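Long-range contacts in dioxygenase (PDB 5V2D), which probably cleaves the central double bond of lignostilbenes with dioxygen at an iron centre, as a member of the carotenoid cleavage oxygenase family: residues Glu463-Leu468 with Arg483-Phe488; Leu35-Arg40 with Pro487-Met492; Phe46-Glu51 with Gly95-Arg100. One frame throughout, in Å; residues are numbered along the deposited sequence.

Contact 1 (Glu463-Leu468 with Arg483-Phe488); sequences EERSEL and RIRIPF
L468 and I484 form the tight end of this beta hairpin, an antiparallel hydrogen-bonded pair whose backbones hold each other twice: L468 N to I484 O at 2.8 Å and I484 N to L468 O at 2.8 Å. Their side chains lie side by side and point the same way, CB of L468 and CB of I484 being 4.0 Å apart, while CD1 of I486 slides in beneath the L468 amide and adds its methyl to the same buried face. On the other face E467, itself buried, crosses R483 obliquely. Its CG lies beside the backbone N (chi1 -62°) and the rest of the chain runs out extended, which carries the carboxylate over to R483. OE1 of E467 takes NH1 of R483 on its syn lone pair at 2.8 Å, a nearly straight bond (168°), although the carboxylate and guanidinium planes stand 76° apart. OE2 of E467 accepts NH1 of R465 at 2.9 Å, on the anti side and tilted from the carboxylate plane, and R465 turns its NE to OE2 of E463, so one carboxylate joins two arginines in a four-residue network. A glutamine here would probably leave R483 without its charged mate and R465 with E463 alone of the two carboxylates that now hold it. Toward F488 the hairpin opens: I486 N reaches S466 O only at 3.3 Å, and a water slips between the strands, accepting from S466 N at 2.9 Å and donating to I486 O at 2.6 Å. S466 OG turns outside the hairpin to M490 N. The L468–I484–I486 face packs on F90 and F92 of strand 85-93 in the adjoining sheet, while within their own sheet the two strands lie between strands 452-460 and 50-52.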
# COMPACT_ATOMS: atom_id res chain seq x y z
N GLU A 463 -9.51 3.85 23.16
CA GLU A 463 -9.71 5.29 23.44
C GLU A 463 -10.06 6.07 22.18
O GLU A 463 -10.37 7.22 22.28
CB GLU A 463 -8.49 5.89 24.05
CG GLU A 463 -8.01 5.15 25.29
CD GLU A 463 -6.61 5.72 25.68
OE1 GLU A 463 -5.63 4.99 25.86
OE2 GLU A 463 -6.40 6.97 25.74
N GLU A 464 -9.96 5.46 21.01
CA GLU A 464 -10.01 6.19 19.72
C GLU A 464 -9.03 7.37 19.66
O GLU A 464 -9.39 8.48 19.30
CB GLU A 464 -11.44 6.71 19.39
CG GLU A 464 -12.44 5.56 19.43
CD GLU A 464 -13.72 5.76 18.64
OE1 GLU A 464 -14.12 6.91 18.33
OE2 GLU A 464 -14.32 4.72 18.32
N ARG A 465 -7.80 7.11 20.01
CA ARG A 465 -6.69 8.08 20.05
C ARG A 465 -5.61 7.53 19.13
O ARG A 465 -5.57 6.33 18.87
CB ARG A 465 -6.11 8.17 21.50
CG ARG A 465 -5.43 9.45 21.86
CD ARG A 465 -5.33 9.73 23.38
NE ARG A 465 -4.68 8.60 24.10
CZ ARG A 465 -3.36 8.31 24.18
NH1 ARG A 465 -2.39 8.96 23.53
NH2 ARG A 465 -2.94 7.31 24.97
N SER A 466 -4.68 8.36 18.72
CA SER A 466 -3.62 8.02 17.82
C SER A 466 -2.34 8.67 18.30
O SER A 466 -2.37 9.78 18.81
CB SER A 466 -3.95 8.53 16.38
OG SER A 466 -5.15 7.96 15.91
N GLU A 467 -1.24 7.96 18.14
CA GLU A 467 0.12 8.49 18.37
C GLU A 467 0.97 8.10 17.19
O GLU A 467 0.75 7.03 16.63
CB GLU A 467 0.80 7.80 19.62
CG GLU A 467 0.01 8.10 20.87
CD GLU A 467 0.58 7.39 22.16
OE1 GLU A 467 1.35 6.48 22.03
OE2 GLU A 467 0.23 7.75 23.27
N LEU A 468 1.95 8.92 16.87
CA LEU A 468 2.96 8.48 15.97
C LEU A 468 4.17 8.01 16.86
O LEU A 468 4.76 8.85 17.61
CB LEU A 468 3.39 9.61 15.10
CG LEU A 468 4.30 9.28 13.93
CD1 LEU A 468 3.63 8.33 12.97
CD2 LEU A 468 4.71 10.61 13.24
N ARG A 483 6.78 9.11 21.82
CA ARG A 483 5.39 9.01 21.39
C ARG A 483 4.88 10.38 21.06
O ARG A 483 4.83 11.26 21.93
CB ARG A 483 4.49 8.40 22.45
CG ARG A 483 4.91 6.99 22.91
CD ARG A 483 3.97 6.56 23.99
NE ARG A 483 4.17 5.23 24.50
CZ ARG A 483 3.36 4.19 24.27
NH1 ARG A 483 2.29 4.25 23.50
NH2 ARG A 483 3.65 3.05 24.77
N ILE A 484 4.53 10.58 19.79
CA ILE A 484 4.05 11.88 19.32
C ILE A 484 2.52 11.87 19.34
O ILE A 484 1.89 11.12 18.57
CB ILE A 484 4.62 12.17 17.93
CG1 ILE A 484 6.15 12.14 17.99
CG2 ILE A 484 4.11 13.46 17.39
CD1 ILE A 484 6.69 11.81 16.58
N ARG A 485 1.91 12.67 20.23
CA ARG A 485 0.47 12.57 20.44
C ARG A 485 -0.22 13.40 19.34
O ARG A 485 0.27 14.46 18.98
CB ARG A 485 0.06 13.11 21.79
CG ARG A 485 0.51 12.26 22.97
CD ARG A 485 -0.22 12.76 24.25
NE ARG A 485 0.45 12.16 25.40
CZ ARG A 485 1.45 12.68 26.10
NH1 ARG A 485 1.90 13.90 25.85
NH2 ARG A 485 1.94 11.99 27.12
N ILE A 486 -1.26 12.86 18.78
CA ILE A 486 -2.06 13.53 17.72
C ILE A 486 -3.38 13.84 18.38
O ILE A 486 -3.99 12.97 19.00
CB ILE A 486 -2.22 12.59 16.52
CG1 ILE A 486 -0.83 12.26 15.98
CG2 ILE A 486 -2.93 13.33 15.39
CD1 ILE A 486 -0.77 10.96 15.31
N PRO A 487 -3.88 15.07 18.23
CA PRO A 487 -5.06 15.47 18.95
C PRO A 487 -6.39 15.01 18.36
O PRO A 487 -7.47 15.39 18.86
CB PRO A 487 -4.96 16.98 18.89
CG PRO A 487 -4.19 17.27 17.69
CD PRO A 487 -3.18 16.21 17.63
N PHE A 488 -6.33 14.25 17.30
CA PHE A 488 -7.49 13.62 16.70
C PHE A 488 -7.12 12.26 16.21
O PHE A 488 -5.96 11.98 15.99
CB PHE A 488 -8.13 14.50 15.54
CG PHE A 488 -7.23 14.71 14.36
CD1 PHE A 488 -7.22 13.83 13.33
CD2 PHE A 488 -6.42 15.81 14.28
CE1 PHE A 488 -6.35 14.02 12.19
CE2 PHE A 488 -5.50 15.96 13.21
CZ PHE A 488 -5.50 15.06 12.18
O HOH W 1 -5.69 11.04 18.90

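Contact 2 (Leu35-Arg40 with Pro487-Met492); sequences LYKPSR and PFRMRM
Two arginines, R489 and R491, grip successive carbonyls of Y36, K37 and P38, tying the loop after strand 482-486 to the end of the short helix 33-36. R491 stretches out, with CG anti to the backbone N (chi1 -166°) and the chain extended as far as NE, and its NH1 meets Y36 O at 2.8 Å, nearly in the guanidinium plane; NE adds only weak bonds to Y36 O and K37 O. R489 instead bends at chi3 (59°) and comes end-on: NH1 binds K37 O at 2.9 Å and NH2 the same oxygen at 3.1 Å, both from one face of that carbonyl's plane. NH2 also reaches P38 O from above its carbonyl plane, and CB of K37 covers one guanidinium face. Further bonds, from R489 NH1 to A34 O and from R491 NH2 to P67 O, fix both groups. Just beyond R491, M492 N donates to L35 O at 3.0 Å, on a lone pair, and CB of M492 lies 3.8 Å from CE1 of Y36. At the other end a water links S39 OG with R489 O. K37 NZ reaches past to E464 ahead of strand 465-472, L35 packs on N459 of strand 452-460, and the loop runs on through M492, its side chain about 11 Å from the iron, to the metal ligand H495 just before strand 496-500.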
# COMPACT_ATOMS: atom_id res chain seq x y z
N LEU A 35 -10.62 2.12 13.71
CA LEU A 35 -9.86 2.04 12.45
C LEU A 35 -10.67 2.64 11.24
O LEU A 35 -10.06 3.30 10.40
CB LEU A 35 -9.51 0.62 12.14
CG LEU A 35 -8.08 0.23 12.55
CD1 LEU A 35 -7.63 0.72 13.85
CD2 LEU A 35 -7.72 -1.18 12.27
N TYR A 36 -11.96 2.36 11.15
CA TYR A 36 -12.69 2.62 9.90
C TYR A 36 -13.80 3.65 9.95
O TYR A 36 -14.34 4.02 8.92
CB TYR A 36 -13.17 1.29 9.24
CG TYR A 36 -11.99 0.39 8.94
CD1 TYR A 36 -11.05 0.73 7.94
CD2 TYR A 36 -11.75 -0.78 9.67
CE1 TYR A 36 -9.95 -0.02 7.69
CE2 TYR A 36 -10.63 -1.57 9.40
CZ TYR A 36 -9.71 -1.15 8.45
OH TYR A 36 -8.61 -1.89 8.17
N LYS A 37 -14.09 4.20 11.11
CA LYS A 37 -15.00 5.27 11.14
C LYS A 37 -14.42 6.42 10.30
O LYS A 37 -13.23 6.71 10.35
CB LYS A 37 -15.25 5.71 12.56
CG LYS A 37 -16.23 6.80 12.77
CD LYS A 37 -16.31 7.17 14.29
CE LYS A 37 -16.69 6.01 15.23
NZ LYS A 37 -16.40 6.44 16.64
N PRO A 38 -15.28 7.09 9.55
CA PRO A 38 -14.76 8.21 8.69
C PRO A 38 -14.19 9.31 9.54
O PRO A 38 -14.64 9.50 10.67
CB PRO A 38 -16.07 8.73 8.04
CG PRO A 38 -16.97 7.45 8.00
CD PRO A 38 -16.74 6.91 9.39
N SER A 39 -13.18 9.99 9.04
CA SER A 39 -12.59 11.15 9.77
C SER A 39 -12.92 12.43 9.01
O SER A 39 -13.68 13.26 9.48
CB SER A 39 -11.08 10.97 9.89
OG SER A 39 -10.43 12.14 10.24
N ARG A 40 -12.33 12.55 7.83
CA ARG A 40 -12.61 13.65 6.87
C ARG A 40 -12.02 14.94 7.38
O ARG A 40 -12.37 16.00 6.92
CB ARG A 40 -14.09 13.76 6.57
CG ARG A 40 -14.73 12.37 6.20
CD ARG A 40 -16.15 12.65 5.67
NE ARG A 40 -17.06 12.95 6.77
CZ ARG A 40 -18.33 13.21 6.61
NH1 ARG A 40 -18.91 13.26 5.37
NH2 ARG A 40 -19.08 13.44 7.65
N PRO A 487 -3.88 15.07 18.23
CA PRO A 487 -5.06 15.47 18.95
C PRO A 487 -6.39 15.01 18.36
O PRO A 487 -7.47 15.39 18.86
CB PRO A 487 -4.96 16.98 18.89
CG PRO A 487 -4.19 17.27 17.69
CD PRO A 487 -3.18 16.21 17.63
N PHE A 488 -6.33 14.25 17.30
CA PHE A 488 -7.49 13.62 16.70
C PHE A 488 -7.12 12.26 16.21
O PHE A 488 -5.96 11.98 15.99
CB PHE A 488 -8.13 14.50 15.54
CG PHE A 488 -7.23 14.71 14.36
CD1 PHE A 488 -7.22 13.83 13.33
CD2 PHE A 488 -6.42 15.81 14.28
CE1 PHE A 488 -6.35 14.02 12.19
CE2 PHE A 488 -5.50 15.96 13.21
CZ PHE A 488 -5.50 15.06 12.18
N ARG A 489 -8.13 11.42 16.08
CA ARG A 489 -7.97 10.05 15.59
C ARG A 489 -7.61 9.98 14.08
O ARG A 489 -8.31 10.54 13.22
CB ARG A 489 -9.27 9.27 15.76
CG ARG A 489 -9.23 7.83 15.27
CD ARG A 489 -10.64 7.21 15.43
NE ARG A 489 -11.63 7.96 14.67
CZ ARG A 489 -11.94 7.73 13.40
NH1 ARG A 489 -11.47 6.67 12.69
NH2 ARG A 489 -12.87 8.56 12.86
N MET A 490 -6.56 9.27 13.80
CA MET A 490 -6.13 9.02 12.41
C MET A 490 -6.86 7.75 11.98
O MET A 490 -6.64 6.66 12.57
CB MET A 490 -4.62 8.77 12.37
CG MET A 490 -3.75 9.95 12.83
SD MET A 490 -3.75 11.42 11.79
CE MET A 490 -2.69 10.82 10.50
N ARG A 491 -7.59 7.85 10.88
CA ARG A 491 -8.19 6.64 10.27
C ARG A 491 -7.08 5.70 9.77
O ARG A 491 -5.98 6.11 9.44
CB ARG A 491 -9.09 7.06 9.11
CG ARG A 491 -10.01 6.00 8.62
CD ARG A 491 -11.04 6.63 7.63
NE ARG A 491 -12.14 5.67 7.41
CZ ARG A 491 -12.35 4.95 6.30
NH1 ARG A 491 -13.39 4.10 6.27
NH2 ARG A 491 -11.54 5.02 5.21
N MET A 492 -7.40 4.45 9.67
CA MET A 492 -6.48 3.47 9.06
C MET A 492 -6.05 3.96 7.72
O MET A 492 -6.88 4.49 6.99
CB MET A 492 -7.11 2.08 9.03
CG MET A 492 -6.25 0.98 8.46
SD MET A 492 -4.77 0.79 9.49
CE MET A 492 -3.91 -0.51 8.67
O HOH W 2 -10.66 11.69 13.02

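Contact 3 (Phe46-Glu51 with Gly95-Arg100); sequences FDLEIE and GKVSLR
L48 drops its side chain across V97, CD1 resting 3.9 Å from CG1 of V97 and 4.1 Å from CB of L99. The place is the seam between two blades of the seven-bladed beta-propeller expected of this family: residues 46-51 carry the chain from strand 43-45, outermost in the sheet of strand 96-103, to strand 50-52, outermost in the sheet of strand 482-486. The CG of L48 lies anti to the carbonyl carbon (chi1 -67°), and the branch is thereby turned in to the buried side, where F90 of strand 85-93 and I484 of the next sheet also close on it. I50 follows on the same side and lays CD1 3.5 Å from the carbonyl O of G95, with CG2 of V97 a little farther off. D47 goes the other way, toward the exposed side. Its CG stands anti to the backbone N (chi1 -168°), and OD1 of D47 meets NZ of K96 at 3.2 Å; K96 bends at its last two torsions to come round to it, making a salt bridge whose hydrogen bond is weak. F46 adds its carbonyl O, set against CB of S98. Along the backbone L48 N gives V97 O a hydrogen bond of 2.9 Å, pointing nearly along the C=O axis, with the D47 CA beside it as a CH donor. In the other direction a water sits between the two: it accepts from V97 N at 3.0 Å and lies 2.6 Å from L48 O, with OD1 of D47 also beside it.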
# COMPACT_ATOMS: atom_id res chain seq x y z
N PHE A 46 0.40 22.72 14.41
CA PHE A 46 1.69 23.39 14.22
C PHE A 46 2.82 22.72 15.05
O PHE A 46 3.99 22.78 14.67
CB PHE A 46 1.55 24.86 14.61
CG PHE A 46 2.69 25.73 14.17
CD1 PHE A 46 2.76 26.25 12.85
CD2 PHE A 46 3.74 26.02 15.06
CE1 PHE A 46 3.88 27.00 12.47
CE2 PHE A 46 4.85 26.79 14.66
CZ PHE A 46 4.92 27.28 13.38
N ASP A 47 2.44 22.15 16.19
CA ASP A 47 3.42 21.52 17.06
C ASP A 47 2.75 20.42 17.85
O ASP A 47 1.64 20.60 18.43
CB ASP A 47 4.02 22.55 18.08
CG ASP A 47 5.26 21.99 18.81
OD1 ASP A 47 6.28 21.63 18.14
OD2 ASP A 47 5.15 21.93 20.01
N LEU A 48 3.38 19.26 17.84
CA LEU A 48 2.77 18.08 18.46
C LEU A 48 3.46 17.80 19.79
O LEU A 48 4.66 17.92 19.86
CB LEU A 48 2.84 16.92 17.53
CG LEU A 48 1.99 17.04 16.26
CD1 LEU A 48 2.37 16.02 15.22
CD2 LEU A 48 0.49 16.89 16.53
N GLU A 49 2.69 17.43 20.79
CA GLU A 49 3.21 17.01 22.11
C GLU A 49 3.97 15.72 21.96
O GLU A 49 3.45 14.77 21.30
CB GLU A 49 2.11 16.65 23.10
CG GLU A 49 1.32 17.79 23.65
CD GLU A 49 0.43 17.36 24.82
OE1 GLU A 49 -0.68 16.87 24.53
OE2 GLU A 49 0.88 17.43 26.04
N ILE A 50 5.12 15.60 22.62
CA ILE A 50 5.93 14.41 22.56
C ILE A 50 6.24 13.89 23.96
O ILE A 50 6.70 14.64 24.79
CB ILE A 50 7.25 14.73 21.85
CG1 ILE A 50 6.97 15.34 20.46
CG2 ILE A 50 8.15 13.48 21.71
CD1 ILE A 50 8.25 15.66 19.75
N GLU A 51 5.95 12.63 24.24
CA GLU A 51 6.30 11.95 25.45
C GLU A 51 7.59 11.24 25.14
O GLU A 51 7.70 10.57 24.09
CB GLU A 51 5.17 10.96 25.83
CG GLU A 51 5.47 10.12 27.07
CD GLU A 51 4.44 9.03 27.43
OE1 GLU A 51 4.83 8.22 28.29
OE2 GLU A 51 3.24 8.97 26.97
N GLY A 95 13.79 17.98 16.74
CA GLY A 95 13.04 17.60 17.90
C GLY A 95 11.59 18.02 17.97
O GLY A 95 10.93 17.75 18.96
N LYS A 96 11.10 18.69 16.92
CA LYS A 96 9.71 19.15 16.85
C LYS A 96 9.02 18.49 15.64
O LYS A 96 9.63 18.22 14.64
CB LYS A 96 9.65 20.63 16.69
CG LYS A 96 10.20 21.34 17.95
CD LYS A 96 10.06 22.86 17.82
CE LYS A 96 9.75 23.56 19.18
NZ LYS A 96 8.32 23.51 19.75
N VAL A 97 7.74 18.19 15.85
CA VAL A 97 6.96 17.53 14.78
C VAL A 97 5.70 18.37 14.55
O VAL A 97 5.05 18.80 15.53
CB VAL A 97 6.57 16.10 15.12
CG1 VAL A 97 5.99 15.44 13.91
CG2 VAL A 97 7.78 15.32 15.52
N SER A 98 5.42 18.62 13.30
CA SER A 98 4.15 19.23 12.89
C SER A 98 3.37 18.33 11.92
O SER A 98 3.94 17.36 11.42
CB SER A 98 4.40 20.59 12.27
OG SER A 98 5.18 20.42 11.10
N LEU A 99 2.07 18.61 11.74
CA LEU A 99 1.23 17.74 10.91
C LEU A 99 0.40 18.62 9.99
O LEU A 99 -0.16 19.66 10.41
CB LEU A 99 0.32 16.92 11.75
CG LEU A 99 -0.79 16.13 11.06
CD1 LEU A 99 -0.28 15.07 10.12
CD2 LEU A 99 -1.64 15.54 12.18
N ARG A 100 0.36 18.20 8.74
CA ARG A 100 -0.65 18.66 7.78
C ARG A 100 -1.34 17.50 7.16
O ARG A 100 -0.71 16.52 6.88
CB ARG A 100 0.05 19.35 6.67
CG ARG A 100 0.28 20.73 6.89
CD ARG A 100 -0.14 21.29 5.45
NE ARG A 100 -0.56 22.69 5.47
CZ ARG A 100 0.29 23.66 5.74
NH1 ARG A 100 1.61 23.41 5.98
NH2 ARG A 100 -0.17 24.89 5.76
O HOH W 3 6.70 18.87 18.57

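In the fold
Read from the N terminus, the chain first lays down 35-40, which waits until 487-492 for its partner, so contact 2 spans nearly the whole chain. Contact 3 lies wholly inside that span, while contact 1 ends on the same stretch as contact 2. Contact 3 closes early, with 95-100 returning to the crossing at 46-51; contact 1 comes late, as a local hairpin, and begins only long after contact 3 has closed, so these two follow in series and do not cross. At P487 and F488 contact 2 takes over from contact 1. Backbone bonds from R485 N to E49 O and from R483 N to E51 O join contacts 1 and 3, so an N-terminal strand completes a late sheet.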